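Local coordinates for pesticidal crystal protein CRY4AA (Bacillus thuringiensis, PDB 2C9K), which promotes colloid-osmotic lysis by binding to the midgut epithelial cells of insects, and is caught here in the functional form that kills mosquito larvae, at residues A[37-41]-A[42-46]; A[154-157]-A[158-162]; A[214-218]-A[219-223]; A[440-443]-A[444-448]; A[561-564]-A[565-569]. One frame throughout, in Å; residues are numbered along the deposited sequence.

Contact 1. Residues A[37-41]-A[42-46]; sequences LFPAQ and DQSNT
Phe38 meets Ser44 through its backbone and not through its ring: CA of Phe38 lies 3.5 Å from OG of Ser44, while the ring meets that of Phe78 on helix 77-89 with the two planes at about 45°. The pyrrolidine of Pro39 offers its CD corner, 3.8 Å from OG of Ser44 and equally near OG1 of Thr46. The amides of Gln41 and Gln43 are joined by one water, which donates to OE1 of both.

The polar centre of the turn is the hydroxyl of Ser44. Chi1 of -50° sets OG beside its own backbone N and turns it into the loop, where it accepts from Ala40 N at 3.1 Å and donates to Gln41 O at 2.7 Å, tilted only 23° from that carbonyl plane. One buried hydroxyl thus ties two neighbouring backbone groups. Further on, OG1 of Thr46 donates to Leu37 O at 3.2 Å, coming from well above the carbonyl plane. Ser44 O in turn accepts from Asn71 ND2.

Together these bonds draw the end of helix 29-37 close to the start of helix 46-58, a tight helix-to-helix connection within the N-terminal helical domain of the delta endotoxins.

Contact 2. Residues A[154-157]-A[158-162]; sequences LNQA and VKFEA
From Leu154 to Glu161 the backbone is regular alpha-helix, each carbonyl bonded to the N-H four residues on. Val158 N reaches Leu154 O at 2.9 Å and 169°, and Glu161 N reaches Ala157 O at 3.0 Å; the bonds Lys159 N to Asn155 O and Phe160 N to Gln156 O complete the i to i+4 pattern.

Two side-chain pairs follow the same spacing. Gln156 and Phe160 both carry CG anti to the backbone N and run side by side in one direction, but the amide stands 76° to the ring plane, and NE2 of Gln156 comes against CB of Phe160 more closely than against the ring. The second pair, Asn155 and Lys159, converges obliquely: the extended lysine chain brings CE beside OD1 of Asn155, with NZ of Lys159 3.2 Å from that oxygen. On another side of the helix, CG2 of Val158 rests 3.4 Å from Leu154 O.

The Phe160 ring meets Trp91 edge-to-face. One polar atom of each buried amide is bonded to a neighbouring part of the chain, Asn155 ND2 to Tyr246 O and Gln156 OE1 to Tyr84 OH, while the main chain satisfies itself; the ammonium of Lys159, if it stays this near OD1, may polarise the Asn155 amide.

Contact 3. Residues A[214-218]-A[219-223]; sequences SNLDG and NINWN
Asn219 and Leu216 close a type I' beta turn between them, with Gly218 as its third residue. The closing bond, Asn219 N to Leu216 O, is straight at 171° but weak at 3.5 Å, and the two CB atoms, of Leu216 and Asn219, stand 4.0 Å apart. Gly218 has a phi of 109°, where a side chain would run into the carbonyl oxygen of Asp217, a backbone shape that suits glycine.

Leu216 then reaches past the turn. Its CD1 sits 3.5 Å from CB of Asn221 and is also against the amide, the two side chains crossing at about a right angle. That amide is held from outside: ND2 of Asn221 bonds Asp213 OD2, and OD1 caps Thr224 N. The amide of Asn219 is engaged outside the turn, ND2 bonding Lys275 O and Tyr277 O.

A glycine-bearing reverse turn is thus followed, after Ile220, by the Asn221 N-cap, in the connection between helix 183-208 and helix 222-240 of the N-terminal helical domain.

Contact 4. Residues A[440-443]-A[444-448]; sequences LSIP and ATYKT
Ile442 and Tyr446 lie side by side and point the same way, the aliphatic chain flanking the ring: CB of Ile442 is 3.9 Å from CD1 of Tyr446, and CD1 of Ile442 is 4.1 Å from CE1 of the same ring. With chi1 at -43° the tyrosine ring swings back over the N-H side of its own residue, which turns one ring edge to the carbonyl of Ile442. That O lies in the ring plane, 3.5 Å from CD1 of Tyr446. One face carries the methyl CG2 of Thr445, 3.3 Å above the plane and offset toward the rim.

The same carbonyl oxygen closes the turn. Tyr446 N donates to Ile442 O at 2.8 Å and 173°, a bond from residue i+4 back to i that defines an alpha-turn. Pro443, Ala444 and Thr445 form the bend between them.

Ring and loop are fixed further by Tyr446 OH, bonded to Tyr277 OH, and by Tyr274 OH, which bonds Thr448 O. Leu440 pairs with Val450, so the turn belongs to the connection between strands 432-440 and 450-457 in the middle domain, probably the counterpart of a loop that recognises receptors in related toxins. Chemically, one carbonyl serves both backbone and aromatic C-H edge, while the phenol is spent on a tyrosine partner.

Contact 5. Residues A[561-564]-A[565-569]; sequences TNLK and YKDFQ
Leu563 overlaps the far end of the Phe568 ring, with CD1 of the leucine 3.6 Å from CZ of the phenylalanine and CB of Leu563 3.8 Å from CE1 of Phe568. The two side chains cross at about a right angle. At its edge, near the ring plane, Phe568 has the carbonyl of Lys564, whose O is 3.7 Å from CD1.

The polar half of the contact belongs to Asp567. With CG anti to the carbonyl carbon (chi1 -66°), its carboxylate comes over the chain before it, where OD1 accepts from Lys564 N at 2.6 Å and 164°. The N-H arrives from well above the carboxylate plane, 59° out of it. In return, Asp567 N donates to Lys564 O at 3.0 Å, again from above the plane, in this case that of the carbonyl. These two bonds pin both backbone groups of Lys564 to one residue and start the 3-10 segment 565-567.

Around the turn, Tyr565 packs on Ile190, Glu191 and Thr194, and its N bonds Asn195 OD1, joining the C-terminal domain to helix 183-208. Leu563 O takes a bond from His494 NE2.

OD1 of the buried Asp567 is thus met by a backbone amide and not by the lysine, whose NZ stays 6.8 Å from OD1 of Asp567; the charge would probably still feel the ammonium weakly.

The five contacts follow one another along the chain and none touches another. Contacts 1, 2 and 3 belong to the N-terminal helical domain: a connection between helices 29-37 and 46-58, a piece of helix 140-164, and the entry to helix 222-240. Contacts 2 and 3 stand about 49 Å apart, centre to centre, on opposite sides of the chain's centre. Contact 4, in the middle domain, comes within about 8 Å of contact 3, nearest atoms, and both reach Tyr277. Contact 5, in the C-terminal beta domain, packs on helix 183-208, which also touches contact 2. Contacts 3 and 5 thus lie at two of the places where the helical domain meets its beta-rich partners.

Contact 1. Residues A[37-41]-A[42-46]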
loop_
_atom_site.group_PDB
_atom_site.type_symbol
_atom_site.label_atom_id
_atom_site.label_comp_id
_atom_site.label_asym_id
_atom_site.label_seq_id
_atom_site.Cartn_x
_atom_site.Cartn_y
_atom_site.Cartn_z
ATOM N N LEU A 37 15.557 12.504 0.223
ATOM C CA LEU A 37 14.721 13.661 -0.086
ATOM C C LEU A 37 15.508 14.947 -0.381
ATOM O O LEU A 37 14.943 15.931 -0.872
ATOM C CB LEU A 37 13.742 13.910 1.067
ATOM C CG LEU A 37 12.720 12.802 1.325
ATOM C CD1 LEU A 37 12.004 13.063 2.628
ATOM C CD2 LEU A 37 11.738 12.741 0.174
ATOM N N PHE A 38 16.804 14.941 -0.076
ATOM C CA PHE A 38 17.643 16.107 -0.320
ATOM C C PHE A 38 19.059 15.719 -0.738
ATOM O O PHE A 38 20.012 15.937 0.009
ATOM C CB PHE A 38 17.723 16.980 0.930
ATOM C CG PHE A 38 16.394 17.274 1.557
ATOM C CD1 PHE A 38 15.891 16.459 2.564
ATOM C CD2 PHE A 38 15.648 18.380 1.153
ATOM C CE1 PHE A 38 14.671 16.737 3.163
ATOM C CE2 PHE A 38 14.420 18.673 1.747
ATOM C CZ PHE A 38 13.930 17.853 2.753
ATOM N N PRO A 39 19.215 15.132 -1.935
ATOM C CA PRO A 39 20.527 14.716 -2.450
ATOM C C PRO A 39 21.456 15.888 -2.818
ATOM O O PRO A 39 22.679 15.738 -2.865
ATOM C CB PRO A 39 20.161 13.845 -3.653
ATOM C CG PRO A 39 18.884 14.454 -4.130
ATOM C CD PRO A 39 18.138 14.700 -2.843
ATOM N N ALA A 40 20.864 17.051 -3.074
ATOM C CA ALA A 40 21.622 18.251 -3.410
ATOM C C ALA A 40 21.266 19.332 -2.390
ATOM O O ALA A 40 21.111 20.506 -2.733
ATOM C CB ALA A 40 21.275 18.719 -4.815
ATOM N N GLN A 41 21.117 18.913 -1.136
ATOM C CA GLN A 41 20.789 19.808 -0.030
ATOM C C GLN A 41 19.549 20.662 -0.272
ATOM O O GLN A 41 18.574 20.196 -0.864
ATOM C CB GLN A 41 21.991 20.698 0.291
ATOM C CG GLN A 41 23.201 19.910 0.754
ATOM C CD GLN A 41 23.699 18.956 -0.311
ATOM O OE1 GLN A 41 24.192 19.381 -1.356
ATOM N NE2 GLN A 41 23.563 17.658 -0.058
ATOM N N ASP A 42 19.579 21.908 0.194
ATOM C CA ASP A 42 18.441 22.802 0.032
ATOM C C ASP A 42 18.339 23.382 -1.372
ATOM O O ASP A 42 17.767 24.453 -1.571
ATOM C CB ASP A 42 18.501 23.939 1.055
ATOM C CG ASP A 42 19.706 24.834 0.865
ATOM O OD1 ASP A 42 19.726 25.929 1.470
ATOM O OD2 ASP A 42 20.633 24.444 0.121
ATOM N N GLN A 43 18.902 22.673 -2.342
ATOM C CA GLN A 43 18.854 23.107 -3.734
ATOM C C GLN A 43 18.606 21.898 -4.635
ATOM O O GLN A 43 19.119 21.808 -5.754
ATOM C CB GLN A 43 20.159 23.813 -4.127
ATOM C CG GLN A 43 21.397 22.933 -4.094
ATOM C CD GLN A 43 22.661 23.685 -4.479
ATOM O OE1 GLN A 43 23.742 23.097 -4.579
ATOM N NE2 GLN A 43 22.530 24.994 -4.696
ATOM N N SER A 44 17.806 20.969 -4.123
ATOM C CA SER A 44 17.460 19.755 -4.849
ATOM C C SER A 44 16.256 20.012 -5.754
ATOM O O SER A 44 15.676 21.097 -5.744
ATOM C CB SER A 44 17.116 18.635 -3.859
ATOM O OG SER A 44 18.106 18.492 -2.853
ATOM N N ASN A 45 15.886 19.003 -6.534
ATOM C CA ASN A 45 14.738 19.105 -7.429
ATOM C C ASN A 45 13.761 17.965 -7.170
ATOM O O ASN A 45 12.974 17.599 -8.042
ATOM C CB ASN A 45 15.195 19.070 -8.883
ATOM C CG ASN A 45 16.154 20.188 -9.211
ATOM O OD1 ASN A 45 15.849 21.365 -9.011
ATOM N ND2 ASN A 45 17.326 19.827 -9.717
ATOM N N THR A 46 13.818 17.418 -5.960
ATOM C CA THR A 46 12.953 16.318 -5.568
ATOM C C THR A 46 11.473 16.686 -5.696
ATOM O O THR A 46 10.704 15.957 -6.329
ATOM C CB THR A 46 13.258 15.868 -4.116
ATOM O OG1 THR A 46 14.631 15.470 -4.018
ATOM C CG2 THR A 46 12.386 14.684 -3.722
HETATM O O HOH W 1 24.683 21.997 -1.637
#

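Contact 2. Residues A[154-157]-A[158-162]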
loop_
_atom_site.group_PDB
_atom_site.type_symbol
_atom_site.label_atom_id
_atom_site.label_comp_id
_atom_site.label_asym_id
_atom_site.label_seq_id
_atom_site.Cartn_x
_atom_site.Cartn_y
_atom_site.Cartn_z
ATOM N N LEU A 154 7.597 14.955 16.068
ATOM C CA LEU A 154 6.639 15.006 17.161
ATOM C C LEU A 154 6.615 13.657 17.891
ATOM O O LEU A 154 6.633 13.608 19.120
ATOM C CB LEU A 154 5.253 15.350 16.628
ATOM C CG LEU A 154 5.124 16.788 16.134
ATOM C CD1 LEU A 154 3.787 16.991 15.433
ATOM C CD2 LEU A 154 5.257 17.728 17.322
ATOM N N ASN A 155 6.578 12.568 17.132
ATOM C CA ASN A 155 6.567 11.232 17.721
ATOM C C ASN A 155 7.826 11.102 18.552
ATOM O O ASN A 155 7.810 10.524 19.635
ATOM C CB ASN A 155 6.542 10.153 16.617
ATOM C CG ASN A 155 6.738 8.737 17.161
ATOM O OD1 ASN A 155 7.864 8.280 17.352
ATOM N ND2 ASN A 155 5.637 8.045 17.419
ATOM N N GLN A 156 8.912 11.665 18.038
ATOM C CA GLN A 156 10.199 11.614 18.720
ATOM C C GLN A 156 10.163 12.467 19.994
ATOM O O GLN A 156 10.596 12.029 21.061
ATOM C CB GLN A 156 11.306 12.101 17.776
ATOM C CG GLN A 156 12.711 11.826 18.274
ATOM C CD GLN A 156 13.043 12.580 19.559
ATOM O OE1 GLN A 156 13.257 13.798 19.546
ATOM N NE2 GLN A 156 13.074 11.858 20.676
ATOM N N ALA A 157 9.631 13.680 19.866
ATOM C CA ALA A 157 9.515 14.611 20.980
ATOM C C ALA A 157 8.765 13.959 22.124
ATOM O O ALA A 157 9.188 14.034 23.273
ATOM C CB ALA A 157 8.784 15.873 20.536
ATOM N N VAL A 158 7.640 13.329 21.809
ATOM C CA VAL A 158 6.853 12.660 22.830
ATOM C C VAL A 158 7.698 11.608 23.534
ATOM O O VAL A 158 7.726 11.543 24.756
ATOM C CB VAL A 158 5.616 11.991 22.224
ATOM C CG1 VAL A 158 4.960 11.088 23.244
ATOM C CG2 VAL A 158 4.634 13.053 21.772
ATOM N N LYS A 159 8.390 10.787 22.755
ATOM C CA LYS A 159 9.238 9.739 23.317
ATOM C C LYS A 159 10.356 10.347 24.149
ATOM O O LYS A 159 10.611 9.914 25.271
ATOM C CB LYS A 159 9.856 8.885 22.205
ATOM C CG LYS A 159 8.867 8.035 21.428
ATOM C CD LYS A 159 9.608 7.219 20.378
ATOM C CE LYS A 159 8.671 6.397 19.511
ATOM N NZ LYS A 159 9.440 5.720 18.430
ATOM N N PHE A 160 11.018 11.346 23.574
ATOM C CA PHE A 160 12.123 12.038 24.221
ATOM C C PHE A 160 11.758 12.530 25.623
ATOM O O PHE A 160 12.522 12.360 26.579
ATOM C CB PHE A 160 12.557 13.228 23.363
ATOM C CG PHE A 160 13.744 13.960 23.905
ATOM C CD1 PHE A 160 15.002 13.370 23.895
ATOM C CD2 PHE A 160 13.601 15.228 24.461
ATOM C CE1 PHE A 160 16.100 14.027 24.433
ATOM C CE2 PHE A 160 14.693 15.896 25.004
ATOM C CZ PHE A 160 15.947 15.293 24.991
ATOM N N GLU A 161 10.584 13.134 25.741
ATOM C CA GLU A 161 10.123 13.665 27.010
ATOM C C GLU A 161 9.731 12.587 28.022
ATOM O O GLU A 161 10.109 12.667 29.189
ATOM C CB GLU A 161 8.956 14.625 26.766
ATOM C CG GLU A 161 9.170 16.021 27.356
ATOM C CD GLU A 161 10.432 16.710 26.838
ATOM O OE1 GLU A 161 10.314 17.661 26.029
ATOM O OE2 GLU A 161 11.543 16.294 27.244
ATOM N N ALA A 162 8.982 11.579 27.590
ATOM C CA ALA A 162 8.565 10.512 28.498
ATOM C C ALA A 162 9.780 9.802 29.082
ATOM O O ALA A 162 9.706 9.169 30.135
ATOM C CB ALA A 162 7.686 9.514 27.762
#

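Contact 3. Residues A[214-218]-A[219-223]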
loop_
_atom_site.group_PDB
_atom_site.type_symbol
_atom_site.label_atom_id
_atom_site.label_comp_id
_atom_site.label_asym_id
_atom_site.label_seq_id
_atom_site.Cartn_x
_atom_site.Cartn_y
_atom_site.Cartn_z
ATOM N N SER A 214 -9.482 14.443 -24.679
ATOM C CA SER A 214 -9.549 14.785 -26.095
ATOM C C SER A 214 -9.051 13.618 -26.921
ATOM O O SER A 214 -9.663 13.264 -27.924
ATOM C CB SER A 214 -8.687 16.012 -26.382
ATOM O OG SER A 214 -9.017 17.076 -25.507
ATOM N N ASN A 215 -7.942 13.022 -26.485
ATOM C CA ASN A 215 -7.344 11.884 -27.183
ATOM C C ASN A 215 -8.304 10.709 -27.337
ATOM O O ASN A 215 -8.230 9.964 -28.315
ATOM C CB ASN A 215 -6.097 11.392 -26.446
ATOM C CG ASN A 215 -5.006 12.425 -26.397
ATOM O OD1 ASN A 215 -4.026 12.272 -25.667
ATOM N ND2 ASN A 215 -5.164 13.487 -27.177
ATOM N N LEU A 216 -9.193 10.539 -26.361
ATOM C CA LEU A 216 -10.159 9.448 -26.388
ATOM C C LEU A 216 -11.505 9.896 -26.956
ATOM O O LEU A 216 -12.508 9.192 -26.845
ATOM C CB LEU A 216 -10.346 8.900 -24.975
ATOM C CG LEU A 216 -9.074 8.419 -24.281
ATOM C CD1 LEU A 216 -9.434 7.848 -22.931
ATOM C CD2 LEU A 216 -8.381 7.364 -25.136
ATOM N N ASP A 217 -11.505 11.070 -27.575
ATOM C CA ASP A 217 -12.701 11.655 -28.160
ATOM C C ASP A 217 -13.765 11.960 -27.124
ATOM O O ASP A 217 -14.960 11.915 -27.410
ATOM C CB ASP A 217 -13.259 10.754 -29.261
ATOM C CG ASP A 217 -12.489 10.899 -30.559
ATOM O OD1 ASP A 217 -12.403 12.036 -31.084
ATOM O OD2 ASP A 217 -11.960 9.885 -31.056
ATOM N N GLY A 218 -13.310 12.271 -25.914
ATOM C CA GLY A 218 -14.217 12.619 -24.839
ATOM C C GLY A 218 -14.371 11.618 -23.711
ATOM O O GLY A 218 -14.803 11.979 -22.617
ATOM N N ASN A 219 -14.019 10.364 -23.947
ATOM C CA ASN A 219 -14.195 9.373 -22.901
ATOM C C ASN A 219 -13.338 9.686 -21.685
ATOM O O ASN A 219 -12.340 10.397 -21.791
ATOM C CB ASN A 219 -13.869 7.969 -23.429
ATOM C CG ASN A 219 -14.424 6.870 -22.535
ATOM O OD1 ASN A 219 -15.173 7.141 -21.604
ATOM N ND2 ASN A 219 -14.065 5.624 -22.824
ATOM N N ILE A 220 -13.759 9.194 -20.524
ATOM C CA ILE A 220 -12.976 9.377 -19.313
ATOM C C ILE A 220 -11.809 8.446 -19.581
ATOM O O ILE A 220 -12.011 7.379 -20.163
ATOM C CB ILE A 220 -13.719 8.863 -18.066
ATOM C CG1 ILE A 220 -15.044 9.605 -17.905
ATOM C CG2 ILE A 220 -12.840 9.037 -16.826
ATOM C CD1 ILE A 220 -14.891 11.104 -17.729
ATOM N N ASN A 221 -10.599 8.830 -19.182
ATOM C CA ASN A 221 -9.442 7.970 -19.420
ATOM C C ASN A 221 -9.081 7.092 -18.221
ATOM O O ASN A 221 -8.444 7.554 -17.267
ATOM C CB ASN A 221 -8.226 8.797 -19.810
ATOM C CG ASN A 221 -7.097 7.937 -20.328
ATOM O OD1 ASN A 221 -6.774 6.906 -19.741
ATOM N ND2 ASN A 221 -6.488 8.354 -21.431
ATOM N N TRP A 222 -9.478 5.822 -18.287
ATOM C CA TRP A 222 -9.213 4.856 -17.222
ATOM C C TRP A 222 -7.727 4.603 -16.916
ATOM O O TRP A 222 -7.354 4.439 -15.754
ATOM C CB TRP A 222 -9.883 3.518 -17.552
ATOM C CG TRP A 222 -9.593 2.459 -16.547
ATOM C CD1 TRP A 222 -10.259 2.225 -15.380
ATOM C CD2 TRP A 222 -8.512 1.534 -16.582
ATOM N NE1 TRP A 222 -9.656 1.210 -14.683
ATOM C CE2 TRP A 222 -8.578 0.767 -15.400
ATOM C CE3 TRP A 222 -7.484 1.280 -17.497
ATOM C CZ2 TRP A 222 -7.659 -0.236 -15.110
ATOM C CZ3 TRP A 222 -6.573 0.282 -17.206
ATOM C CH2 TRP A 222 -6.669 -0.463 -16.022
ATOM N N ASN A 223 -6.883 4.564 -17.944
ATOM C CA ASN A 223 -5.457 4.315 -17.725
ATOM C C ASN A 223 -4.832 5.456 -16.935
ATOM O O ASN A 223 -3.926 5.256 -16.124
ATOM C CB ASN A 223 -4.712 4.152 -19.055
ATOM C CG ASN A 223 -3.331 3.537 -18.873
ATOM O OD1 ASN A 223 -2.525 3.509 -19.796
ATOM N ND2 ASN A 223 -3.060 3.031 -17.674
#

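Contact 4. Residues A[440-443]-A[444-448]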
loop_
_atom_site.group_PDB
_atom_site.type_symbol
_atom_site.label_atom_id
_atom_site.label_comp_id
_atom_site.label_asym_id
_atom_site.label_seq_id
_atom_site.Cartn_x
_atom_site.Cartn_y
_atom_site.Cartn_z
ATOM N N LEU A 440 -8.667 -8.126 -20.367
ATOM C CA LEU A 440 -9.935 -7.704 -20.958
ATOM C C LEU A 440 -9.852 -8.017 -22.446
ATOM O O LEU A 440 -8.951 -7.547 -23.138
ATOM C CB LEU A 440 -10.174 -6.202 -20.757
ATOM C CG LEU A 440 -11.238 -5.481 -21.614
ATOM C CD1 LEU A 440 -12.550 -6.243 -21.610
ATOM C CD2 LEU A 440 -11.457 -4.070 -21.076
ATOM N N SER A 441 -10.778 -8.835 -22.928
ATOM C CA SER A 441 -10.808 -9.214 -24.335
ATOM C C SER A 441 -12.166 -9.786 -24.674
ATOM O O SER A 441 -12.722 -10.598 -23.932
ATOM C CB SER A 441 -9.753 -10.271 -24.634
ATOM O OG SER A 441 -10.146 -11.512 -24.085
ATOM N N ILE A 442 -12.696 -9.354 -25.804
ATOM C CA ILE A 442 -13.985 -9.814 -26.277
ATOM C C ILE A 442 -13.669 -10.485 -27.605
ATOM O O ILE A 442 -13.716 -9.848 -28.656
ATOM C CB ILE A 442 -14.916 -8.620 -26.481
ATOM C CG1 ILE A 442 -14.934 -7.781 -25.201
ATOM C CG2 ILE A 442 -16.302 -9.096 -26.835
ATOM C CD1 ILE A 442 -15.644 -6.471 -25.332
ATOM N N PRO A 443 -13.309 -11.781 -27.566
ATOM C CA PRO A 443 -12.966 -12.561 -28.764
ATOM C C PRO A 443 -14.037 -12.503 -29.841
ATOM O O PRO A 443 -13.739 -12.373 -31.023
ATOM C CB PRO A 443 -12.776 -13.972 -28.215
ATOM C CG PRO A 443 -12.276 -13.722 -26.829
ATOM C CD PRO A 443 -13.189 -12.613 -26.356
ATOM N N ALA A 444 -15.289 -12.597 -29.427
ATOM C CA ALA A 444 -16.393 -12.555 -30.371
ATOM C C ALA A 444 -16.331 -11.344 -31.307
ATOM O O ALA A 444 -17.079 -11.271 -32.285
ATOM C CB ALA A 444 -17.718 -12.552 -29.607
ATOM N N THR A 445 -15.431 -10.405 -31.033
ATOM C CA THR A 445 -15.361 -9.199 -31.848
ATOM C C THR A 445 -13.960 -8.691 -32.157
ATOM O O THR A 445 -13.670 -8.304 -33.286
ATOM C CB THR A 445 -16.143 -8.054 -31.156
ATOM O OG1 THR A 445 -17.505 -8.460 -30.943
ATOM C CG2 THR A 445 -16.100 -6.788 -31.996
ATOM N N TYR A 446 -13.090 -8.688 -31.153
ATOM C CA TYR A 446 -11.741 -8.181 -31.334
ATOM C C TYR A 446 -10.638 -9.207 -31.198
ATOM O O TYR A 446 -10.834 -10.303 -30.662
ATOM C CB TYR A 446 -11.465 -7.067 -30.332
ATOM C CG TYR A 446 -12.597 -6.089 -30.163
ATOM C CD1 TYR A 446 -13.721 -6.417 -29.416
ATOM C CD2 TYR A 446 -12.533 -4.826 -30.738
ATOM C CE1 TYR A 446 -14.748 -5.511 -29.242
ATOM C CE2 TYR A 446 -13.556 -3.912 -30.569
ATOM C CZ TYR A 446 -14.659 -4.259 -29.820
ATOM O OH TYR A 446 -15.664 -3.343 -29.651
ATOM N N LYS A 447 -9.463 -8.821 -31.688
ATOM C CA LYS A 447 -8.275 -9.658 -31.616
ATOM C C LYS A 447 -7.328 -9.059 -30.587
ATOM O O LYS A 447 -6.350 -9.693 -30.194
ATOM C CB LYS A 447 -7.575 -9.730 -32.972
ATOM C CG LYS A 447 -8.305 -10.556 -33.995
ATOM C CD LYS A 447 -7.481 -10.672 -35.260
ATOM C CE LYS A 447 -8.244 -11.414 -36.336
ATOM N NZ LYS A 447 -8.735 -12.703 -35.800
ATOM N N THR A 448 -7.625 -7.834 -30.160
ATOM C CA THR A 448 -6.804 -7.152 -29.175
ATOM C C THR A 448 -7.199 -7.576 -27.780
ATOM O O THR A 448 -8.323 -8.003 -27.547
ATOM C CB THR A 448 -6.947 -5.634 -29.259
ATOM O OG1 THR A 448 -8.331 -5.296 -29.276
ATOM C CG2 THR A 448 -6.295 -5.104 -30.498
#

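Contact 5. Residues A[561-564]-A[565-569]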
loop_
_atom_site.group_PDB
_atom_site.type_symbol
_atom_site.label_atom_id
_atom_site.label_comp_id
_atom_site.label_asym_id
_atom_site.label_seq_id
_atom_site.Cartn_x
_atom_site.Cartn_y
_atom_site.Cartn_z
ATOM N N THR A 561 -17.083 3.884 2.613
ATOM C CA THR A 561 -16.003 4.203 1.685
ATOM C C THR A 561 -15.215 5.427 2.086
ATOM O O THR A 561 -14.003 5.474 1.875
ATOM C CB THR A 561 -16.509 4.439 0.259
ATOM O OG1 THR A 561 -17.910 4.750 0.290
ATOM C CG2 THR A 561 -16.240 3.219 -0.604
ATOM N N ASN A 562 -15.887 6.422 2.655
ATOM C CA ASN A 562 -15.180 7.620 3.054
ATOM C C ASN A 562 -15.115 7.846 4.559
ATOM O O ASN A 562 -15.277 8.968 5.037
ATOM C CB ASN A 562 -15.751 8.856 2.336
ATOM C CG ASN A 562 -17.253 8.766 2.099
ATOM O OD1 ASN A 562 -18.041 8.567 3.038
ATOM N ND2 ASN A 562 -17.659 8.923 0.837
ATOM N N LEU A 563 -14.861 6.773 5.302
ATOM C CA LEU A 563 -14.728 6.870 6.750
ATOM C C LEU A 563 -13.491 7.710 7.062
ATOM O O LEU A 563 -12.486 7.657 6.344
ATOM C CB LEU A 563 -14.564 5.487 7.386
ATOM C CG LEU A 563 -15.767 4.540 7.400
ATOM C CD1 LEU A 563 -15.426 3.298 8.217
ATOM C CD2 LEU A 563 -16.972 5.245 7.999
ATOM N N LYS A 564 -13.564 8.496 8.129
ATOM C CA LYS A 564 -12.442 9.334 8.501
ATOM C C LYS A 564 -11.558 8.608 9.487
ATOM O O LYS A 564 -11.906 7.541 9.983
ATOM C CB LYS A 564 -12.932 10.648 9.104
ATOM C CG LYS A 564 -13.886 11.408 8.208
ATOM C CD LYS A 564 -13.306 11.595 6.828
ATOM C CE LYS A 564 -14.352 12.123 5.867
ATOM N NZ LYS A 564 -13.868 12.078 4.457
ATOM N N TYR A 565 -10.404 9.196 9.761
ATOM C CA TYR A 565 -9.443 8.620 10.683
ATOM C C TYR A 565 -10.061 8.424 12.060
ATOM O O TYR A 565 -9.870 7.388 12.688
ATOM C CB TYR A 565 -8.222 9.533 10.789
ATOM C CG TYR A 565 -7.232 9.103 11.836
ATOM C CD1 TYR A 565 -6.282 8.118 11.572
ATOM C CD2 TYR A 565 -7.260 9.668 13.105
ATOM C CE1 TYR A 565 -5.384 7.712 12.550
ATOM C CE2 TYR A 565 -6.372 9.267 14.087
ATOM C CZ TYR A 565 -5.444 8.296 13.806
ATOM O OH TYR A 565 -4.593 7.908 14.804
ATOM N N LYS A 566 -10.798 9.420 12.529
ATOM C CA LYS A 566 -11.431 9.344 13.838
ATOM C C LYS A 566 -12.500 8.255 13.909
ATOM O O LYS A 566 -12.903 7.843 14.994
ATOM C CB LYS A 566 -12.029 10.712 14.187
ATOM C CG LYS A 566 -12.859 10.752 15.454
ATOM C CD LYS A 566 -14.316 10.424 15.169
ATOM C CE LYS A 566 -14.959 11.503 14.311
ATOM N NZ LYS A 566 -14.907 12.832 14.992
ATOM N N ASP A 567 -12.938 7.779 12.745
ATOM C CA ASP A 567 -13.973 6.750 12.660
ATOM C C ASP A 567 -13.514 5.372 13.096
ATOM O O ASP A 567 -14.341 4.524 13.420
ATOM C CB ASP A 567 -14.539 6.681 11.240
ATOM C CG ASP A 567 -15.301 7.942 10.853
ATOM O OD1 ASP A 567 -15.621 8.107 9.656
ATOM O OD2 ASP A 567 -15.585 8.766 11.752
ATOM N N PHE A 568 -12.207 5.135 13.093
ATOM C CA PHE A 568 -11.686 3.846 13.531
ATOM C C PHE A 568 -11.176 3.978 14.955
ATOM O O PHE A 568 -10.485 4.940 15.287
ATOM C CB PHE A 568 -10.560 3.364 12.615
ATOM C CG PHE A 568 -11.031 2.965 11.241
ATOM C CD1 PHE A 568 -11.218 3.920 10.247
ATOM C CD2 PHE A 568 -11.332 1.636 10.957
ATOM C CE1 PHE A 568 -11.696 3.563 8.998
ATOM C CE2 PHE A 568 -11.814 1.265 9.710
ATOM C CZ PHE A 568 -11.998 2.234 8.726
ATOM N N GLN A 569 -11.536 3.019 15.802
ATOM C CA GLN A 569 -11.111 3.033 17.197
ATOM C C GLN A 569 -10.503 1.707 17.637
ATOM O O GLN A 569 -10.448 0.749 16.857
ATOM C CB GLN A 569 -12.288 3.416 18.091
ATOM C CG GLN A 569 -12.698 4.873 17.918
ATOM C CD GLN A 569 -11.567 5.837 18.261
ATOM O OE1 GLN A 569 -11.611 7.017 17.903
ATOM N NE2 GLN A 569 -10.550 5.336 18.971
#